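Local coordinates for cobalamin biosynthesis protein CobN (Mycobacterium tuberculosis, PDB 7C6O) that probably inserts cobalt into the corrin ring during cobalamin biosynthesis, as the large catalytic subunit of cobaltochelatase, at residues G741-E749 against N1100-T1108; W688-R698 against T1116-V1124. All coordinates share one frame; numbering follows the deposited sequence. Where two conformers were deposited one is given.

Interaction 1 (G741-E749 against N1100-T1108). With GOL (glycerol), chain C.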
loop_
_atom_site.group_PDB
_atom_site.type_symbol
_atom_site.label_atom_id
_atom_site.label_comp_id
_atom_site.label_asym_id
_atom_site.label_seq_id
_atom_site.Cartn_x
_atom_site.Cartn_y
_atom_site.Cartn_z
ATOM N N GLY A 741 -23.915 -24.318 13.116
ATOM C CA GLY A 741 -24.162 -25.491 12.297
ATOM C C GLY A 741 -23.724 -25.426 10.846
ATOM O O GLY A 741 -23.522 -26.471 10.220
ATOM N N LEU A 742 -23.577 -24.225 10.292
ATOM C CA LEU A 742 -23.250 -24.098 8.877
ATOM C C LEU A 742 -21.782 -24.423 8.618
ATOM O O LEU A 742 -20.912 -24.207 9.464
ATOM C CB LEU A 742 -23.556 -22.687 8.373
ATOM C CG LEU A 742 -25.010 -22.331 8.061
ATOM C CD1 LEU A 742 -25.084 -20.952 7.413
ATOM C CD2 LEU A 742 -25.647 -23.382 7.166
ATOM N N ALA A 743 -21.513 -24.944 7.420
ATOM C CA ALA A 743 -20.138 -25.240 7.034
ATOM C C ALA A 743 -19.427 -24.000 6.502
ATOM O O ALA A 743 -18.219 -23.839 6.711
ATOM C CB ALA A 743 -20.113 -26.356 5.992
ATOM N N GLU A 744 -20.162 -23.123 5.816
ATOM C CA GLU A 744 -19.635 -21.910 5.193
ATOM C C GLU A 744 -18.518 -22.204 4.197
ATOM O O GLU A 744 -17.663 -21.344 3.952
ATOM C CB GLU A 744 -19.144 -20.902 6.243
ATOM C CG GLU A 744 -20.168 -20.536 7.299
ATOM C CD GLU A 744 -21.093 -19.419 6.862
ATOM O OE1 GLU A 744 -21.351 -19.291 5.646
ATOM O OE2 GLU A 744 -21.561 -18.663 7.739
ATOM N N ASP A 745 -18.502 -23.405 3.619
ATOM C CA ASP A 745 -17.488 -23.802 2.650
ATOM C C ASP A 745 -18.002 -23.770 1.217
ATOM O O ASP A 745 -17.289 -24.197 0.301
ATOM C CB ASP A 745 -16.951 -25.199 2.984
ATOM C CG ASP A 745 -18.024 -26.279 2.913
ATOM O OD1 ASP A 745 -19.217 -25.943 2.743
ATOM O OD2 ASP A 745 -17.670 -27.472 3.029
ATOM N N GLY A 746 -19.221 -23.281 1.005
ATOM C CA GLY A 746 -19.831 -23.253 -0.305
ATOM C C GLY A 746 -20.791 -24.386 -0.586
ATOM O O GLY A 746 -21.355 -24.438 -1.685
ATOM N N THR A 747 -20.999 -25.293 0.368
ATOM C CA THR A 747 -21.858 -26.451 0.174
ATOM C C THR A 747 -23.115 -26.414 1.031
ATOM O O THR A 747 -23.888 -27.379 1.012
ATOM C CB THR A 747 -21.085 -27.741 0.469
ATOM O OG1 THR A 747 -20.832 -27.837 1.877
ATOM C CG2 THR A 747 -19.759 -27.748 -0.277
ATOM N N ASP A 748 -23.338 -25.342 1.786
ATOM C CA ASP A 748 -24.515 -25.267 2.638
ATOM C C ASP A 748 -25.773 -25.072 1.801
ATOM O O ASP A 748 -25.780 -24.314 0.827
ATOM C CB ASP A 748 -24.367 -24.128 3.648
ATOM C CG ASP A 748 -23.365 -24.447 4.741
ATOM O OD1 ASP A 748 -23.505 -25.507 5.387
ATOM O OD2 ASP A 748 -22.433 -23.641 4.949
ATOM N N GLU A 749 -26.838 -25.766 2.189
ATOM C CA GLU A 749 -28.092 -25.708 1.454
ATOM C C GLU A 749 -28.775 -24.359 1.657
ATOM O O GLU A 749 -28.690 -23.750 2.727
ATOM C CB GLU A 749 -29.015 -26.842 1.896
ATOM C CG GLU A 749 -30.249 -27.031 1.029
ATOM C CD GLU A 749 -30.924 -28.368 1.265
ATOM O OE1 GLU A 749 -30.224 -29.327 1.656
ATOM O OE2 GLU A 749 -32.153 -28.462 1.064
ATOM N N ASN A 1100 -11.648 -14.908 -3.303
ATOM C CA ASN A 1100 -10.981 -15.207 -2.041
ATOM C C ASN A 1100 -11.404 -14.229 -0.946
ATOM O O ASN A 1100 -10.610 -13.857 -0.081
ATOM C CB ASN A 1100 -9.458 -15.235 -2.205
ATOM C CG ASN A 1100 -8.881 -13.931 -2.746
ATOM O OD1 ASN A 1100 -9.525 -13.214 -3.511
ATOM N ND2 ASN A 1100 -7.637 -13.638 -2.369
ATOM N N THR A 1101 -12.672 -13.806 -0.973
ATOM C CA THR A 1101 -13.220 -13.063 0.158
ATOM C C THR A 1101 -13.359 -13.955 1.384
ATOM O O THR A 1101 -13.307 -13.465 2.517
ATOM C CB THR A 1101 -14.579 -12.454 -0.199
ATOM O OG1 THR A 1101 -15.476 -13.488 -0.634
ATOM C CG2 THR A 1101 -14.429 -11.408 -1.295
ATOM N N ARG A 1102 -13.533 -15.256 1.174
ATOM C CA ARG A 1102 -13.622 -16.242 2.251
ATOM C C ARG A 1102 -12.544 -17.290 2.025
ATOM O O ARG A 1102 -12.713 -18.185 1.176
ATOM C CB ARG A 1102 -15.008 -16.884 2.289
ATOM C CG ARG A 1102 -16.133 -15.897 2.574
ATOM C CD ARG A 1102 -17.453 -16.349 1.955
ATOM N NE ARG A 1102 -17.866 -17.670 2.419
ATOM C CZ ARG A 1102 -18.993 -18.271 2.050
ATOM N NH1 ARG A 1102 -19.826 -17.672 1.210
ATOM N NH2 ARG A 1102 -19.290 -19.475 2.522
ATOM N N PRO A 1103 -11.418 -17.218 2.740
ATOM C CA PRO A 1103 -10.318 -18.163 2.479
ATOM C C PRO A 1103 -10.693 -19.620 2.688
ATOM O O PRO A 1103 -10.037 -20.496 2.113
ATOM C CB PRO A 1103 -9.233 -17.721 3.472
ATOM C CG PRO A 1103 -9.566 -16.303 3.802
ATOM C CD PRO A 1103 -11.060 -16.209 3.750
ATOM N N ASP A 1104 -11.716 -19.909 3.488
ATOM C CA ASP A 1104 -12.170 -21.275 3.705
ATOM C C ASP A 1104 -13.274 -21.690 2.739
ATOM O O ASP A 1104 -13.838 -22.778 2.890
ATOM C CB ASP A 1104 -12.644 -21.451 5.151
ATOM C CG ASP A 1104 -13.558 -20.332 5.611
ATOM O OD1 ASP A 1104 -13.847 -19.421 4.806
ATOM O OD2 ASP A 1104 -13.983 -20.362 6.785
ATOM N N ALA A 1105 -13.592 -20.855 1.757
ATOM C CA ALA A 1105 -14.579 -21.177 0.737
ATOM C C ALA A 1105 -14.182 -20.486 -0.566
ATOM O O ALA A 1105 -14.907 -19.664 -1.122
ATOM C CB ALA A 1105 -15.981 -20.773 1.192
ATOM N N ILE A 1106 -12.999 -20.819 -1.080
ATOM C CA ILE A 1106 -12.526 -20.200 -2.311
ATOM C C ILE A 1106 -13.293 -20.772 -3.495
ATOM O O ILE A 1106 -13.452 -21.992 -3.624
ATOM C CB ILE A 1106 -11.009 -20.395 -2.459
ATOM C CG1 ILE A 1106 -10.276 -19.414 -1.543
ATOM C CG2 ILE A 1106 -10.574 -20.210 -3.905
ATOM C CD1 ILE A 1106 -8.792 -19.566 -1.555
ATOM N N ARG A 1107 -13.793 -19.885 -4.352
ATOM C CA ARG A 1107 -14.593 -20.258 -5.508
ATOM C C ARG A 1107 -14.110 -19.487 -6.729
ATOM O O ARG A 1107 -13.549 -18.395 -6.612
ATOM C CB ARG A 1107 -16.087 -19.973 -5.275
ATOM C CG ARG A 1107 -16.721 -20.797 -4.163
ATOM C CD ARG A 1107 -17.812 -20.004 -3.460
ATOM N NE ARG A 1107 -17.254 -18.884 -2.705
ATOM C CZ ARG A 1107 -17.954 -17.829 -2.294
ATOM N NH1 ARG A 1107 -19.248 -17.741 -2.571
ATOM N NH2 ARG A 1107 -17.356 -16.860 -1.612
ATOM N N THR A 1108 -14.335 -20.069 -7.903
ATOM C CA THR A 1108 -14.010 -19.440 -9.174
ATOM C C THR A 1108 -15.278 -19.321 -10.006
ATOM O O THR A 1108 -16.077 -20.261 -10.074
ATOM C CB THR A 1108 -12.947 -20.245 -9.941
ATOM O OG1 THR A 1108 -11.749 -20.321 -9.159
ATOM C CG2 THR A 1108 -12.625 -19.590 -11.280
HETATM C C1 GOL C . -23.990 -18.372 0.733
HETATM O O1 GOL C . -23.124 -17.291 0.926
HETATM C C2 GOL C . -23.376 -19.598 1.455
HETATM O O2 GOL C . -22.084 -19.869 1.023
HETATM C C3 GOL C . -23.427 -19.253 2.958
HETATM O O3 GOL C . -22.819 -20.312 3.631
HETATM O O HOH W 1 -16.584 -18.441 4.681
#

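Interaction 2 (W688-R698 against T1116-V1124)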
loop_
_atom_site.group_PDB
_atom_site.type_symbol
_atom_site.label_atom_id
_atom_site.label_comp_id
_atom_site.label_asym_id
_atom_site.label_seq_id
_atom_site.Cartn_x
_atom_site.Cartn_y
_atom_site.Cartn_z
ATOM N N TRP A 688 -27.023 -20.402 -6.631
ATOM C CA TRP A 688 -26.889 -19.041 -7.142
ATOM C C TRP A 688 -27.761 -18.074 -6.356
ATOM O O TRP A 688 -27.296 -17.016 -5.915
ATOM C CB TRP A 688 -27.246 -19.001 -8.629
ATOM C CG TRP A 688 -27.480 -17.614 -9.156
ATOM C CD1 TRP A 688 -26.533 -16.667 -9.420
ATOM C CD2 TRP A 688 -28.744 -17.022 -9.491
ATOM N NE1 TRP A 688 -27.128 -15.520 -9.894
ATOM C CE2 TRP A 688 -28.483 -15.713 -9.947
ATOM C CE3 TRP A 688 -30.068 -17.470 -9.447
ATOM C CZ2 TRP A 688 -29.500 -14.849 -10.357
ATOM C CZ3 TRP A 688 -31.076 -16.612 -9.855
ATOM C CH2 TRP A 688 -30.785 -15.317 -10.305
ATOM N N LEU A 689 -29.036 -18.423 -6.172
ATOM C CA LEU A 689 -29.935 -17.580 -5.392
ATOM C C LEU A 689 -29.415 -17.388 -3.973
ATOM O O LEU A 689 -29.429 -16.269 -3.445
ATOM C CB LEU A 689 -31.336 -18.194 -5.380
ATOM C CG LEU A 689 -32.342 -17.647 -4.367
ATOM C CD1 LEU A 689 -32.572 -16.169 -4.589
ATOM C CD2 LEU A 689 -33.650 -18.411 -4.460
ATOM N N CYS A 690 -28.937 -18.466 -3.349
ATOM C CA CYS A 690 -28.408 -18.373 -1.993
ATOM C C CYS A 690 -27.243 -17.395 -1.921
ATOM O O CYS A 690 -27.164 -16.579 -0.995
ATOM C CB CYS A 690 -27.979 -19.757 -1.507
ATOM S SG CYS A 690 -27.276 -19.787 0.161
ATOM N N GLU A 691 -26.342 -17.441 -2.903
ATOM C CA GLU A 691 -25.131 -16.629 -2.823
ATOM C C GLU A 691 -25.416 -15.151 -3.079
ATOM O O GLU A 691 -24.839 -14.283 -2.411
ATOM C CB GLU A 691 -24.077 -17.174 -3.788
ATOM C CG GLU A 691 -23.491 -18.502 -3.312
ATOM C CD GLU A 691 -22.332 -18.996 -4.158
ATOM O OE1 GLU A 691 -22.182 -18.527 -5.304
ATOM O OE2 GLU A 691 -21.569 -19.858 -3.669
ATOM N N ILE A 692 -26.305 -14.832 -4.023
ATOM C CA ILE A 692 -26.600 -13.420 -4.258
ATOM C C ILE A 692 -27.503 -12.842 -3.175
ATOM O O ILE A 692 -27.515 -11.620 -2.975
ATOM C CB ILE A 692 -27.228 -13.181 -5.642
ATOM C CG1 ILE A 692 -28.595 -13.856 -5.752
ATOM C CG2 ILE A 692 -26.288 -13.658 -6.747
ATOM C CD1 ILE A 692 -29.361 -13.461 -7.000
ATOM N N LYS A 693 -28.258 -13.686 -2.471
ATOM C CA LYS A 693 -29.066 -13.219 -1.351
ATOM C C LYS A 693 -28.214 -13.006 -0.105
ATOM O O LYS A 693 -28.446 -12.059 0.655
ATOM C CB LYS A 693 -30.185 -14.224 -1.068
ATOM C CG LYS A 693 -30.940 -13.991 0.227
ATOM C CD LYS A 693 -32.058 -15.013 0.403
ATOM C CE LYS A 693 -32.900 -14.697 1.625
ATOM N NZ LYS A 693 -34.034 -15.649 1.773
ATOM N N ASP A 694 -27.216 -13.864 0.100
ATOM C CA ASP A 694 -26.455 -13.913 1.340
ATOM C C ASP A 694 -25.248 -12.983 1.353
ATOM O O ASP A 694 -24.731 -12.679 2.434
ATOM C CB ASP A 694 -25.988 -15.351 1.595
ATOM C CG ASP A 694 -25.511 -15.575 3.014
ATOM O OD1 ASP A 694 -26.251 -15.214 3.954
ATOM O OD2 ASP A 694 -24.405 -16.127 3.187
ATOM N N VAL A 695 -24.793 -12.520 0.189
ATOM C CA VAL A 695 -23.561 -11.742 0.123
ATOM C C VAL A 695 -23.731 -10.417 0.860
ATOM O O VAL A 695 -24.815 -9.818 0.873
ATOM C CB VAL A 695 -23.149 -11.524 -1.344
ATOM C CG1 VAL A 695 -24.154 -10.632 -2.065
ATOM C CG2 VAL A 695 -21.740 -10.944 -1.427
ATOM N N GLN A 696 -22.657 -9.965 1.503
ATOM C CA GLN A 696 -22.659 -8.663 2.156
ATOM C C GLN A 696 -22.425 -7.566 1.126
ATOM O O GLN A 696 -21.522 -7.670 0.290
ATOM C CB GLN A 696 -21.581 -8.607 3.239
ATOM C CG GLN A 696 -21.834 -9.524 4.424
ATOM C CD GLN A 696 -22.958 -9.026 5.312
ATOM O OE1 GLN A 696 -23.663 -9.814 5.942
ATOM N NE2 GLN A 696 -23.122 -7.712 5.373
ATOM N N ILE A 697 -23.240 -6.514 1.186
ATOM C CA ILE A 697 -23.059 -5.333 0.353
ATOM C C ILE A 697 -23.113 -4.112 1.258
ATOM O O ILE A 697 -23.583 -4.173 2.396
ATOM C CB ILE A 697 -24.120 -5.212 -0.762
ATOM C CG1 ILE A 697 -25.512 -5.058 -0.149
ATOM C CG2 ILE A 697 -24.067 -6.416 -1.692
ATOM C CD1 ILE A 697 -26.602 -4.777 -1.165
ATOM N N ARG A 698 -22.615 -2.989 0.752
ATOM C CA ARG A 698 -22.658 -1.781 1.561
ATOM C C ARG A 698 -24.086 -1.262 1.658
ATOM O O ARG A 698 -24.866 -1.343 0.704
ATOM C CB ARG A 698 -21.721 -0.711 1.004
ATOM C CG ARG A 698 -22.067 -0.157 -0.359
ATOM C CD ARG A 698 -20.994 0.848 -0.751
ATOM N NE ARG A 698 -21.136 1.377 -2.104
ATOM C CZ ARG A 698 -20.774 0.719 -3.200
ATOM N NH1 ARG A 698 -20.275 -0.505 -3.102
ATOM N NH2 ARG A 698 -20.921 1.281 -4.394
ATOM N N THR A 1116 -23.034 -10.222 -13.547
ATOM C CA THR A 1116 -24.468 -10.324 -13.288
ATOM C C THR A 1116 -24.760 -10.480 -11.801
ATOM O O THR A 1116 -25.784 -9.983 -11.324
ATOM C CB THR A 1116 -25.081 -11.486 -14.073
ATOM O OG1 THR A 1116 -24.463 -12.719 -13.685
ATOM C CG2 THR A 1116 -24.894 -11.274 -15.565
ATOM N N ARG A 1117 -23.885 -11.167 -11.060
ATOM C CA ARG A 1117 -24.051 -11.255 -9.611
ATOM C C ARG A 1117 -23.980 -9.876 -8.970
ATOM O O ARG A 1117 -24.836 -9.509 -8.159
ATOM C CB ARG A 1117 -22.988 -12.176 -9.013
ATOM C CG ARG A 1117 -23.312 -13.656 -9.098
ATOM C CD ARG A 1117 -22.085 -14.486 -8.773
ATOM N NE ARG A 1117 -22.384 -15.912 -8.691
ATOM C CZ ARG A 1117 -22.475 -16.591 -7.552
ATOM N NH1 ARG A 1117 -22.282 -15.975 -6.394
ATOM N NH2 ARG A 1117 -22.751 -17.886 -7.570
ATOM N N VAL A 1118 -22.954 -9.097 -9.324
ATOM C CA VAL A 1118 -22.827 -7.739 -8.798
ATOM C C VAL A 1118 -23.999 -6.883 -9.258
ATOM O O VAL A 1118 -24.527 -6.062 -8.495
ATOM C CB VAL A 1118 -21.473 -7.136 -9.220
ATOM C CG1 VAL A 1118 -21.437 -5.641 -8.955
ATOM C CG2 VAL A 1118 -20.337 -7.835 -8.487
ATOM N N PHE A 1119 -24.441 -7.079 -10.504
ATOM C CA PHE A 1119 -25.543 -6.287 -11.043
ATOM C C PHE A 1119 -26.814 -6.488 -10.227
ATOM O O PHE A 1119 -27.469 -5.519 -9.826
ATOM C CB PHE A 1119 -25.778 -6.652 -12.512
ATOM C CG PHE A 1119 -26.701 -5.707 -13.238
ATOM C CD1 PHE A 1119 -26.223 -4.517 -13.763
ATOM C CD2 PHE A 1119 -28.042 -6.012 -13.400
ATOM C CE1 PHE A 1119 -27.066 -3.649 -14.434
ATOM C CE2 PHE A 1119 -28.889 -5.150 -14.073
ATOM C CZ PHE A 1119 -28.401 -3.968 -14.590
ATOM N N ARG A 1120 -27.171 -7.743 -9.952
ATOM C CA ARG A 1120 -28.418 -8.001 -9.241
ATOM C C ARG A 1120 -28.277 -7.797 -7.737
ATOM O O ARG A 1120 -29.189 -7.263 -7.100
ATOM C CB ARG A 1120 -28.912 -9.415 -9.539
ATOM C CG ARG A 1120 -29.326 -9.638 -10.981
ATOM C CD ARG A 1120 -30.243 -10.833 -11.061
ATOM N NE ARG A 1120 -30.481 -11.295 -12.424
ATOM C CZ ARG A 1120 -31.535 -10.960 -13.157
ATOM N NH1 ARG A 1120 -32.458 -10.142 -12.668
ATOM N NH2 ARG A 1120 -31.665 -11.447 -14.384
ATOM N N ALA A 1121 -27.153 -8.217 -7.145
ATOM C CA ALA A 1121 -27.013 -8.114 -5.698
ATOM C C ALA A 1121 -26.740 -6.692 -5.224
ATOM O O ALA A 1121 -27.003 -6.385 -4.055
ATOM C CB ALA A 1121 -25.899 -9.041 -5.197
ATOM N N ARG A 1122 -26.232 -5.816 -6.092
ATOM C CA ARG A 1122 -25.839 -4.489 -5.637
ATOM C C ARG A 1122 -26.316 -3.387 -6.578
ATOM O O ARG A 1122 -27.006 -2.461 -6.142
ATOM C CB ARG A 1122 -24.316 -4.425 -5.469
ATOM C CG ARG A 1122 -23.825 -3.320 -4.537
ATOM C CD ARG A 1122 -23.497 -2.046 -5.295
ATOM N NE ARG A 1122 -22.375 -2.229 -6.213
ATOM C CZ ARG A 1122 -22.021 -1.349 -7.144
ATOM N NH1 ARG A 1122 -22.709 -0.221 -7.286
ATOM N NH2 ARG A 1122 -20.985 -1.598 -7.937
ATOM N N VAL A 1123 -25.965 -3.489 -7.865
ATOM C CA VAL A 1123 -26.112 -2.362 -8.787
ATOM C C VAL A 1123 -27.561 -1.887 -8.848
ATOM O O VAL A 1123 -27.843 -0.691 -8.707
ATOM C CB VAL A 1123 -25.583 -2.735 -10.184
ATOM C CG1 VAL A 1123 -25.874 -1.623 -11.178
ATOM C CG2 VAL A 1123 -24.085 -3.017 -10.126
ATOM N N VAL A 1124 -28.497 -2.806 -9.061
ATOM C CA VAL A 1124 -29.913 -2.459 -9.128
ATOM C C VAL A 1124 -30.684 -3.017 -7.933
ATOM O O VAL A 1124 -31.909 -3.142 -7.984
ATOM C CB VAL A 1124 -30.543 -2.906 -10.458
ATOM C CG1 VAL A 1124 -29.919 -2.149 -11.620
ATOM C CG2 VAL A 1124 -30.392 -4.405 -10.648
#

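Interaction 1 (G741-E749 against N1100-T1108)
The guanidinium of R1102 meets the loop 741-749 with its edge. Its NH2 donates to the backbone O of E744 (2.9 Å, N-H...O 158°). The acceptor lies close to the guanidinium plane, but the nitrogen sits above the carbonyl plane of E744. O2 of a glycerol, probably from the crystallisation liquor, lies in the plane at this edge and accepts from both NH1 and NH2. CZ of R1102 lies over one face of the R1107 guanidinium, 4.1 Å above its plane and offset toward the rim. R1107 NE is held by A1105 O of its own segment.

A bend at chi2 (-85°) turns the E744 carboxylate beside R1102. Its OE1 stays 3.7 Å from R1102 NH2, a long salt bridge well out of the guanidinium plane, and accepts from glycerol O3 at 2.7 Å. A water accepts from R1102 NE (2.7 Å) and donates to E744 O and D1104 OD1. A1105 CB packs on E744 O at 3.3 Å.

A1105 closes a type I beta turn begun at R1102, just before strand 1107-1110, outermost in its sheet. The other loop links helices 736-739 and 750-769, and R737 of the first is salt-bridged to E744 OE2.

Interaction 2 (W688-R698 against T1116-V1124)
R1117 reaches E691 because its CG stands beside the backbone N (chi1 -82°) and the chain then runs extended to NE. E691 has a similar first torsion and is also extended beyond CG. OE1 meets the guanidinium at its edge, with the carboxylate plane turned 67° from it. R1117 NH1 to E691 OE1 is a weak bond at 2.8 Å. R1117 NH2 is placed 2.4 Å from E691 OE1, so short that the length is doubtful, and R1117 has two conformers. The two groups pair as a salt bridge in the conformer given, but its fine geometry is uncertain.

W688 comes in edge first. Its CD1 lies over one face of the R1117 guanidinium, and its CZ2 touches R1120 CD at 4.1 Å. Nearer the R1117 backbone, I692 CG2 rests on R1117 CG at 3.8 Å. A1121 CB touches both I692 O and V695 CG1, 3.9 Å from the latter. The small A1121 side chain lies where the helices meet; the axes of segments 688-694 and 1116-1123 are 9.3 Å apart and cross at -48°. I697 CD1 lies 3.3 Å from A1121 O, near a pi-type turn in which V1118 O accepts from both R1122 N and V1123 N.

At the far end R698 NH2, in the conformer given, lies over one face of the R1122 guanidinium, 3.7 Å above it and offset toward the rim; R698 has a second conformer. V1123 CG2 covers the opposite face. D1070 forms salt bridges with both arginines, and D1067 adds a second to R1122.

The contact thus has an apolar middle with charge at both ends. The E691-R1117 pair carries one end. At the other, the two carboxylates probably offset the positive charge and make the close arginine pair tolerable.

Overall arrangement
The two contacts lie on the same side of the chain's centre, with their own centres about 16 Å apart. Strand 1107-1110 runs directly into helix 1111-1123, so a single piece of chain carries the later half of both. In sequence order 688-698 comes first, then 741-749, 1100-1108 and 1116-1124; interaction 2 brackets interaction 1. E691 and R1107 link them directly through a long, weak ion pair, with OE2 3.3 Å from NH1. The glycerol, probably from the crystallisation liquor, bonds to R1102, E744 and D694 and so lies between them. Together they join the helices and loops around 675-769 to the edge of the eight-stranded sheet and the helix after it, all within the CobN family region.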